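Hypothetical protein PH1109 (Pyrococcus horikoshii, PDB 2D5A) is of unknown function but binds coenzyme A in a Rossmann-like domain of the CoA-binding family. Local coordinates at residues G29-P34 and P57-V62; K88-Y93 and T111-A116. All coordinates share one frame; numbering follows the deposited sequence.

Contact 1 (G29-P34 and P57-V62). With COA (coenzyme A), chain B.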
loop_
_atom_site.group_PDB
_atom_site.type_symbol
_atom_site.label_atom_id
_atom_site.label_comp_id
_atom_site.label_asym_id
_atom_site.label_seq_id
_atom_site.Cartn_x
_atom_site.Cartn_y
_atom_site.Cartn_z
ATOM N N GLY A 29 -8.658 -1.679 1.863
ATOM C CA GLY A 29 -9.238 -3.015 1.545
ATOM C C GLY A 29 -8.970 -4.015 2.684
ATOM O O GLY A 29 -9.179 -5.213 2.602
ATOM N N ALA A 30 -8.550 -3.442 3.843
ATOM C CA ALA A 30 -8.318 -4.332 4.994
ATOM C C ALA A 30 -9.568 -5.165 5.306
ATOM O O ALA A 30 -10.675 -4.659 5.213
ATOM C CB ALA A 30 -8.017 -3.463 6.236
ATOM N N SER A 31 -9.359 -6.378 5.814
ATOM C CA SER A 31 -10.497 -7.284 6.058
ATOM C C SER A 31 -10.126 -8.199 7.249
ATOM O O SER A 31 -8.933 -8.593 7.401
ATOM C CB SER A 31 -10.665 -8.227 4.847
ATOM O OG SER A 31 -11.636 -9.238 5.164
ATOM N N PRO A 32 -11.100 -8.533 8.104
ATOM C CA PRO A 32 -10.829 -9.397 9.240
ATOM C C PRO A 32 -10.859 -10.877 8.748
ATOM O O PRO A 32 -10.618 -11.820 9.551
ATOM C CB PRO A 32 -12.020 -9.152 10.177
ATOM C CG PRO A 32 -13.186 -8.847 9.203
ATOM C CD PRO A 32 -12.490 -7.941 8.148
ATOM N N LYS A 33 -11.241 -11.116 7.446
ATOM C CA LYS A 33 -11.264 -12.555 6.963
ATOM C C LYS A 33 -9.825 -13.102 6.753
ATOM O O LYS A 33 -9.094 -12.604 5.890
ATOM C CB LYS A 33 -12.060 -12.597 5.616
ATOM C CG LYS A 33 -13.466 -12.095 5.790
ATOM C CD LYS A 33 -14.209 -12.043 4.406
ATOM C CE LYS A 33 -15.659 -11.567 4.596
ATOM N NZ LYS A 33 -16.207 -11.325 3.158
ATOM N N PRO A 34 -9.432 -14.168 7.487
ATOM C CA PRO A 34 -8.075 -14.759 7.432
ATOM C C PRO A 34 -7.690 -15.143 6.035
ATOM O O PRO A 34 -6.521 -15.074 5.605
ATOM C CB PRO A 34 -8.195 -15.968 8.356
ATOM C CG PRO A 34 -9.074 -15.396 9.513
ATOM C CD PRO A 34 -10.239 -14.834 8.552
ATOM N N PRO A 57 -14.365 1.351 4.755
ATOM C CA PRO A 57 -15.600 1.912 5.345
ATOM C C PRO A 57 -16.549 0.872 5.895
ATOM O O PRO A 57 -17.457 1.270 6.651
ATOM C CB PRO A 57 -16.316 2.657 4.145
ATOM C CG PRO A 57 -15.118 2.930 3.207
ATOM C CD PRO A 57 -14.144 1.765 3.341
ATOM N N LYS A 58 -16.367 -0.397 5.534
ATOM C CA LYS A 58 -17.277 -1.413 6.026
ATOM C C LYS A 58 -16.995 -1.738 7.521
ATOM O O LYS A 58 -17.903 -2.220 8.220
ATOM C CB LYS A 58 -17.090 -2.686 5.233
ATOM C CG LYS A 58 -17.891 -3.900 5.792
ATOM C CD LYS A 58 -17.697 -5.038 4.794
ATOM C CE LYS A 58 -18.374 -6.358 5.215
ATOM N NZ LYS A 58 -18.198 -7.457 4.193
ATOM N N TYR A 59 -15.732 -1.600 7.940
ATOM C CA TYR A 59 -15.355 -2.118 9.337
ATOM C C TYR A 59 -14.890 -1.031 10.277
ATOM O O TYR A 59 -14.385 0.000 9.831
ATOM C CB TYR A 59 -14.167 -3.125 9.217
ATOM C CG TYR A 59 -14.549 -4.311 8.401
ATOM C CD1 TYR A 59 -13.965 -4.525 7.091
ATOM C CD2 TYR A 59 -15.480 -5.272 8.904
ATOM C CE1 TYR A 59 -14.269 -5.736 6.336
ATOM C CE2 TYR A 59 -15.820 -6.460 8.189
ATOM C CZ TYR A 59 -15.182 -6.677 6.890
ATOM O OH TYR A 59 -15.491 -7.857 6.263
ATOM N N GLU A 60 -15.073 -1.271 11.587
ATOM C CA GLU A 60 -14.634 -0.285 12.592
ATOM C C GLU A 60 -13.344 -0.742 13.306
ATOM O O GLU A 60 -12.585 0.079 13.795
ATOM C CB GLU A 60 -15.816 -0.106 13.595
ATOM C CG GLU A 60 -16.794 0.838 12.781
ATOM C CD GLU A 60 -18.218 0.909 13.250
ATOM O OE1 GLU A 60 -18.440 0.684 14.445
ATOM O OE2 GLU A 60 -19.122 1.258 12.421
ATOM N N GLU A 61 -13.087 -2.055 13.224
ATOM C CA GLU A 61 -11.818 -2.595 13.821
ATOM C C GLU A 61 -11.390 -3.868 13.045
ATOM O O GLU A 61 -12.217 -4.688 12.674
ATOM C CB GLU A 61 -12.040 -2.886 15.337
ATOM C CG GLU A 61 -10.673 -3.077 16.025
ATOM C CD GLU A 61 -10.792 -3.037 17.580
ATOM O OE1 GLU A 61 -9.729 -2.761 18.214
ATOM O OE2 GLU A 61 -11.920 -3.259 18.065
ATOM N N VAL A 62 -10.107 -3.920 12.715
ATOM C CA VAL A 62 -9.596 -5.097 12.013
ATOM C C VAL A 62 -8.225 -5.441 12.629
ATOM O O VAL A 62 -7.375 -4.559 12.751
ATOM C CB VAL A 62 -9.371 -4.766 10.505
ATOM C CG1 VAL A 62 -8.695 -5.979 9.766
ATOM C CG2 VAL A 62 -10.757 -4.564 9.828
HETATM N N1A COA B . -12.767 0.610 0.303
HETATM C C2A COA B . -12.083 -0.250 1.040
HETATM N N3A COA B . -12.268 -1.569 0.981
HETATM C C4A COA B . -13.156 -2.046 0.094
HETATM C C5A COA B . -13.879 -1.182 -0.727
HETATM C C6A COA B . -13.685 0.183 -0.595
HETATM N N6A COA B . -14.423 1.076 -1.274
HETATM N N7A COA B . -14.694 -1.946 -1.460
HETATM C C8A COA B . -14.502 -3.223 -1.131
HETATM N N9A COA B . -13.565 -3.289 -0.173
HETATM C C1B COA B . -13.131 -4.494 0.551
HETATM C C2B COA B . -14.288 -5.432 0.912
HETATM O O2B COA B . -14.830 -5.076 2.184
HETATM C C3B COA B . -13.593 -6.795 0.901
HETATM O O3B COA B . -13.349 -7.339 2.202
HETATM P P3B COA B . -14.505 -8.218 2.904
HETATM O O7A COA B . -13.928 -8.440 4.391
HETATM O O8A COA B . -14.623 -9.593 2.113
HETATM O O9A COA B . -15.744 -7.398 2.850
HETATM C C4B COA B . -12.278 -6.555 0.150
HETATM O O4B COA B . -12.385 -5.243 -0.409
HETATM C C5B COA B . -12.115 -7.569 -0.984
HETATM O O5B COA B . -13.293 -7.561 -1.789
HETATM P P1A COA B . -13.249 -7.862 -3.385
HETATM O O1A COA B . -12.561 -6.730 -4.047
HETATM O O2A COA B . -14.672 -8.136 -3.697
HETATM O O3A COA B . -12.459 -9.262 -3.384
HETATM P P2A COA B . -11.902 -10.026 -4.698
HETATM O O4A COA B . -11.924 -11.455 -4.313
HETATM O O5A COA B . -12.639 -9.504 -5.873
HETATM O O6A COA B . -10.353 -9.601 -4.809
HETATM C CBP COA B . -8.706 -7.890 -4.573
HETATM C CCP COA B . -9.924 -8.358 -5.376
HETATM C CDP COA B . -8.958 -7.861 -3.063
HETATM C CEP COA B . -8.071 -6.667 -5.228
HETATM C CAP COA B . -7.698 -9.041 -4.759
HETATM O OAP COA B . -7.332 -9.279 -6.125
HETATM C C9P COA B . -6.382 -8.884 -3.993
HETATM O O9P COA B . -6.381 -9.367 -2.736
HETATM N N8P COA B . -5.287 -8.421 -4.601
HETATM C C7P COA B . -3.986 -8.342 -3.927
HETATM C C6P COA B . -3.341 -9.725 -4.095
HETATM C C5P COA B . -1.969 -9.761 -3.420
HETATM O O5P COA B . -1.125 -8.744 -3.690
HETATM N N4P COA B . -1.718 -10.747 -2.573
HETATM C C3P COA B . -0.435 -10.797 -1.861
HETATM C C2P COA B . 0.202 -12.127 -2.246
HETATM S S1P COA B . 1.748 -12.329 -1.295
#
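Ser31 and Tyr59 reach from the two segments to one oxygen, O7A of the 3'-phosphate of coenzyme A, and so illustrate how a bound anion can join two segments with no direct hydrogen bond between them. Tyr59 OH donates to O7A at 2.5 Å, the oxygen lying at the edge of the ring near its plane, and Ser31 OG donates to the same atom at 2.5 Å. The other phosphate oxygens go to lysines: Lys33 NZ binds O8A at 2.6 Å and Lys58 NZ binds O9A at 2.8 Å. Both chains are extended beyond CG, which lets the two ammonium groups grip separate corners of the phosphate, whose charge probably offsets theirs.

The Tyr59 ring is clamped on its faces. Pro32 CD makes a CH-pi contact, 3.5 Å from the ring centroid, while CG of Lys58 lies over the centre of the opposite face. Val62 CG1 packs on Ser31 O at 3.5 Å. In the second shell, Ser31 OG accepts the N-H of Lys33 in an ST turn; with OG anti to the backbone N (chi1 171°), the hydroxyl serves turn and phosphate together. Asn56 ND2 bonds Ala30 O, and Asn39 ND2 bonds Ser31 O. The site lies where the loop from strand 24-28 to helix 37-47 meets the loop after strand 51-55, beside the small antiparallel pair 61-62 and 65-66.

Contact 2 (K88-Y93 and T111-A116); sequences KLTMEY and TYNREA. With COA (coenzyme A), chain B.
Backbones approach closely where Met91 faces Ala116, their CA atoms 4.4 Å apart, and more loosely where Lys88 faces Asn113, as the first turns of two successive helices of a Rossmann-like fold come together. Each segment follows a parallel strand, 80-83 or 104-107, and leads into the helix after it, so the contact is a worked example of how neighbouring beta-alpha units pack at their helix beginnings. The small side chain of Ala116 is consistent with this close approach: its CB points toward helix 90-100 and meets Met91 CA at 3.7 Å.

Thr90 fills the angle between the segments with both of its branches. Its CG2 lies 3.5 Å from Thr111 O, while OG1 faces Asn113 CB at 3.2 Å and Ala116 CB at 3.5 Å. That hydroxyl is not left without a polar partner among these carbons, because it is hydrogen-bonded to Pro87 O just before the segment; its place between the backbone N and the carbonyl carbon (chi1 65°) turns it back toward the preceding chain. Thr90 also rests on Leu83 and Phe107, carrying the contact down to the sheet. Asn113 occupies the N-cap position of helix 114-122, its side chain and that of Thr90 running antiparallel alongside each other. The Met91 side chain starts with CG anti to the backbone N and brings SD to 4.0 Å from Ala116 CA; the exact position of its methyl end is doubtful.

The coenzyme A side is shared. Thr111 CG2 comes to 3.9 Å from the ligand methyl CEP, and Leu89 CD2 touches the adenine near N7A. Farther along the same segment as Leu89, Tyr93 OH donates a hydrogen bond to adenine N1A at 2.7 Å.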
loop_
_atom_site.group_PDB
_atom_site.type_symbol
_atom_site.label_atom_id
_atom_site.label_comp_id
_atom_site.label_asym_id
_atom_site.label_seq_id
_atom_site.Cartn_x
_atom_site.Cartn_y
_atom_site.Cartn_z
ATOM N N LYS A 88 -10.727 -0.010 -10.313
ATOM C CA LYS A 88 -11.454 1.256 -10.364
ATOM C C LYS A 88 -11.644 1.949 -9.030
ATOM O O LYS A 88 -11.788 3.178 -8.962
ATOM C CB LYS A 88 -12.838 1.117 -11.047
ATOM C CG LYS A 88 -12.662 0.968 -12.628
ATOM C CD LYS A 88 -13.972 1.437 -13.395
ATOM C CE LYS A 88 -13.891 2.953 -14.008
ATOM N NZ LYS A 88 -15.138 3.509 -14.888
ATOM N N LEU A 89 -11.474 1.154 -7.966
ATOM C CA LEU A 89 -11.579 1.778 -6.602
ATOM C C LEU A 89 -10.296 2.512 -6.279
ATOM O O LEU A 89 -10.260 3.479 -5.462
ATOM C CB LEU A 89 -11.770 0.686 -5.551
ATOM C CG LEU A 89 -13.265 0.316 -5.388
ATOM C CD1 LEU A 89 -13.751 -0.389 -6.655
ATOM C CD2 LEU A 89 -13.396 -0.690 -4.288
ATOM N N THR A 90 -9.213 2.136 -6.960
ATOM C CA THR A 90 -7.969 2.804 -6.552
ATOM C C THR A 90 -7.848 4.265 -6.914
ATOM O O THR A 90 -7.007 4.970 -6.339
ATOM C CB THR A 90 -6.668 2.086 -7.091
ATOM O OG1 THR A 90 -6.694 2.201 -8.535
ATOM C CG2 THR A 90 -6.621 0.626 -6.695
ATOM N N MET A 91 -8.645 4.779 -7.856
ATOM C CA MET A 91 -8.442 6.176 -8.225
ATOM C C MET A 91 -8.781 7.070 -7.058
ATOM O O MET A 91 -8.094 8.065 -6.722
ATOM C CB MET A 91 -9.327 6.507 -9.442
ATOM C CG MET A 91 -9.544 8.011 -9.629
ATOM S SD MET A 91 -7.927 8.740 -9.966
ATOM C CE MET A 91 -7.519 7.718 -11.433
ATOM N N GLU A 92 -9.853 6.709 -6.390
ATOM C CA GLU A 92 -10.291 7.481 -5.224
ATOM C C GLU A 92 -9.257 7.471 -4.111
ATOM O O GLU A 92 -9.006 8.494 -3.499
ATOM C CB GLU A 92 -11.532 6.872 -4.715
ATOM C CG GLU A 92 -12.617 7.197 -5.672
ATOM C CD GLU A 92 -12.837 8.715 -5.789
ATOM O OE1 GLU A 92 -12.608 9.484 -4.774
ATOM O OE2 GLU A 92 -13.291 9.127 -6.886
ATOM N N TYR A 93 -8.684 6.315 -3.886
ATOM C CA TYR A 93 -7.710 6.147 -2.800
ATOM C C TYR A 93 -6.396 6.837 -3.121
ATOM O O TYR A 93 -5.713 7.339 -2.213
ATOM C CB TYR A 93 -7.536 4.637 -2.415
ATOM C CG TYR A 93 -8.722 4.223 -1.579
ATOM C CD1 TYR A 93 -9.702 3.349 -2.082
ATOM C CD2 TYR A 93 -8.900 4.755 -0.302
ATOM C CE1 TYR A 93 -10.840 2.974 -1.342
ATOM C CE2 TYR A 93 -10.028 4.433 0.455
ATOM C CZ TYR A 93 -10.960 3.567 -0.023
ATOM O OH TYR A 93 -12.041 3.151 0.693
ATOM N N THR A 111 -4.504 -4.889 -8.728
ATOM C CA THR A 111 -5.099 -3.634 -8.410
ATOM C C THR A 111 -4.735 -2.500 -9.261
ATOM O O THR A 111 -5.268 -1.407 -9.153
ATOM C CB THR A 111 -4.763 -3.223 -6.884
ATOM O OG1 THR A 111 -3.374 -2.847 -6.836
ATOM C CG2 THR A 111 -4.912 -4.438 -5.997
ATOM N N TYR A 112 -3.737 -2.698 -10.176
ATOM C CA TYR A 112 -3.275 -1.582 -10.966
ATOM C C TYR A 112 -4.264 -0.904 -11.840
ATOM O O TYR A 112 -5.088 -1.567 -12.489
ATOM C CB TYR A 112 -2.056 -2.117 -11.784
ATOM C CG TYR A 112 -1.458 -1.063 -12.653
ATOM C CD1 TYR A 112 -1.768 -1.006 -14.045
ATOM C CD2 TYR A 112 -0.593 -0.083 -12.103
ATOM C CE1 TYR A 112 -1.237 -0.010 -14.832
ATOM C CE2 TYR A 112 -0.026 0.938 -12.924
ATOM C CZ TYR A 112 -0.368 0.949 -14.289
ATOM O OH TYR A 112 0.168 1.935 -15.130
ATOM N N ASN A 113 -4.255 0.426 -11.796
ATOM C CA ASN A 113 -5.155 1.244 -12.586
ATOM C C ASN A 113 -4.276 2.346 -13.194
ATOM O O ASN A 113 -3.584 3.128 -12.487
ATOM C CB ASN A 113 -6.243 1.875 -11.719
ATOM C CG ASN A 113 -7.199 2.709 -12.522
ATOM O OD1 ASN A 113 -8.238 2.195 -12.997
ATOM N ND2 ASN A 113 -6.877 3.935 -12.724
ATOM N N ARG A 114 -4.274 2.433 -14.541
ATOM C CA ARG A 114 -3.435 3.459 -15.202
ATOM C C ARG A 114 -3.704 4.903 -14.882
ATOM O O ARG A 114 -2.785 5.681 -14.642
ATOM C CB ARG A 114 -3.546 3.252 -16.703
ATOM C CG ARG A 114 -2.636 2.246 -17.180
ATOM C CD ARG A 114 -2.922 2.221 -18.636
ATOM N NE ARG A 114 -4.363 2.051 -18.778
ATOM C CZ ARG A 114 -5.007 2.089 -19.927
ATOM N NH1 ARG A 114 -6.325 1.911 -19.945
ATOM N NH2 ARG A 114 -4.314 2.323 -21.041
ATOM N N GLU A 115 -4.964 5.261 -14.929
ATOM C CA GLU A 115 -5.414 6.582 -14.604
ATOM C C GLU A 115 -4.957 6.901 -13.125
ATOM O O GLU A 115 -4.393 7.973 -12.833
ATOM C CB GLU A 115 -6.938 6.554 -14.686
ATOM C CG GLU A 115 -7.656 7.886 -14.571
ATOM C CD GLU A 115 -7.045 8.992 -15.457
ATOM O OE1 GLU A 115 -6.511 8.673 -16.577
ATOM O OE2 GLU A 115 -7.112 10.174 -15.023
ATOM N N ALA A 116 -5.243 5.984 -12.195
ATOM C CA ALA A 116 -4.851 6.303 -10.786
ATOM C C ALA A 116 -3.316 6.543 -10.746
ATOM O O ALA A 116 -2.820 7.460 -10.052
ATOM C CB ALA A 116 -5.263 5.104 -9.829
HETATM N N1A COA B . -12.767 0.610 0.303
HETATM C C2A COA B . -12.083 -0.250 1.040
HETATM N N3A COA B . -12.268 -1.569 0.981
HETATM C C4A COA B . -13.156 -2.046 0.094
HETATM C C5A COA B . -13.879 -1.182 -0.727
HETATM C C6A COA B . -13.685 0.183 -0.595
HETATM N N6A COA B . -14.423 1.076 -1.274
HETATM N N7A COA B . -14.694 -1.946 -1.460
HETATM C C8A COA B . -14.502 -3.223 -1.131
HETATM N N9A COA B . -13.565 -3.289 -0.173
HETATM C C1B COA B . -13.131 -4.494 0.551
HETATM C C2B COA B . -14.288 -5.432 0.912
HETATM O O2B COA B . -14.830 -5.076 2.184
HETATM C C3B COA B . -13.593 -6.795 0.901
HETATM O O3B COA B . -13.349 -7.339 2.202
HETATM P P3B COA B . -14.505 -8.218 2.904
HETATM O O7A COA B . -13.928 -8.440 4.391
HETATM O O8A COA B . -14.623 -9.593 2.113
HETATM O O9A COA B . -15.744 -7.398 2.850
HETATM C C4B COA B . -12.278 -6.555 0.150
HETATM O O4B COA B . -12.385 -5.243 -0.409
HETATM C C5B COA B . -12.115 -7.569 -0.984
HETATM O O5B COA B . -13.293 -7.561 -1.789
HETATM P P1A COA B . -13.249 -7.862 -3.385
HETATM O O1A COA B . -12.561 -6.730 -4.047
HETATM O O2A COA B . -14.672 -8.136 -3.697
HETATM O O3A COA B . -12.459 -9.262 -3.384
HETATM P P2A COA B . -11.902 -10.026 -4.698
HETATM O O4A COA B . -11.924 -11.455 -4.313
HETATM O O5A COA B . -12.639 -9.504 -5.873
HETATM O O6A COA B . -10.353 -9.601 -4.809
HETATM C CBP COA B . -8.706 -7.890 -4.573
HETATM C CCP COA B . -9.924 -8.358 -5.376
HETATM C CDP COA B . -8.958 -7.861 -3.063
HETATM C CEP COA B . -8.071 -6.667 -5.228
HETATM C CAP COA B . -7.698 -9.041 -4.759
HETATM O OAP COA B . -7.332 -9.279 -6.125
HETATM C C9P COA B . -6.382 -8.884 -3.993
HETATM O O9P COA B . -6.381 -9.367 -2.736
HETATM N N8P COA B . -5.287 -8.421 -4.601
HETATM C C7P COA B . -3.986 -8.342 -3.927
HETATM C C6P COA B . -3.341 -9.725 -4.095
HETATM C C5P COA B . -1.969 -9.761 -3.420
HETATM O O5P COA B . -1.125 -8.744 -3.690
HETATM N N4P COA B . -1.718 -10.747 -2.573
HETATM C C3P COA B . -0.435 -10.797 -1.861
HETATM C C2P COA B . 0.202 -12.127 -2.246
HETATM S S1P COA B . 1.748 -12.329 -1.295
#

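From the N terminus, the chain leaves strand 24-28 through residues 29-34, forms helix 37-47 and strand 51-55, and returns in residues 57-62 to close contact 1. Only after strand 80-83 does contact 2 open; helix 90-100 and strand 104-107 then bring the chain back at residues 111-116. The two loops therefore stand in series, neither enclosing nor crossing the other. Contact 1 ties the loop after inner strand 24-28 to the segment leading from outermost strand 51-55 into the small antiparallel pair, whereas contact 2 joins two helix beginnings. Their centres lie about 20 Å apart, yet they meet where Pro57 CD packs 3.7 Å from Tyr93 OH, and coenzyme A spans both.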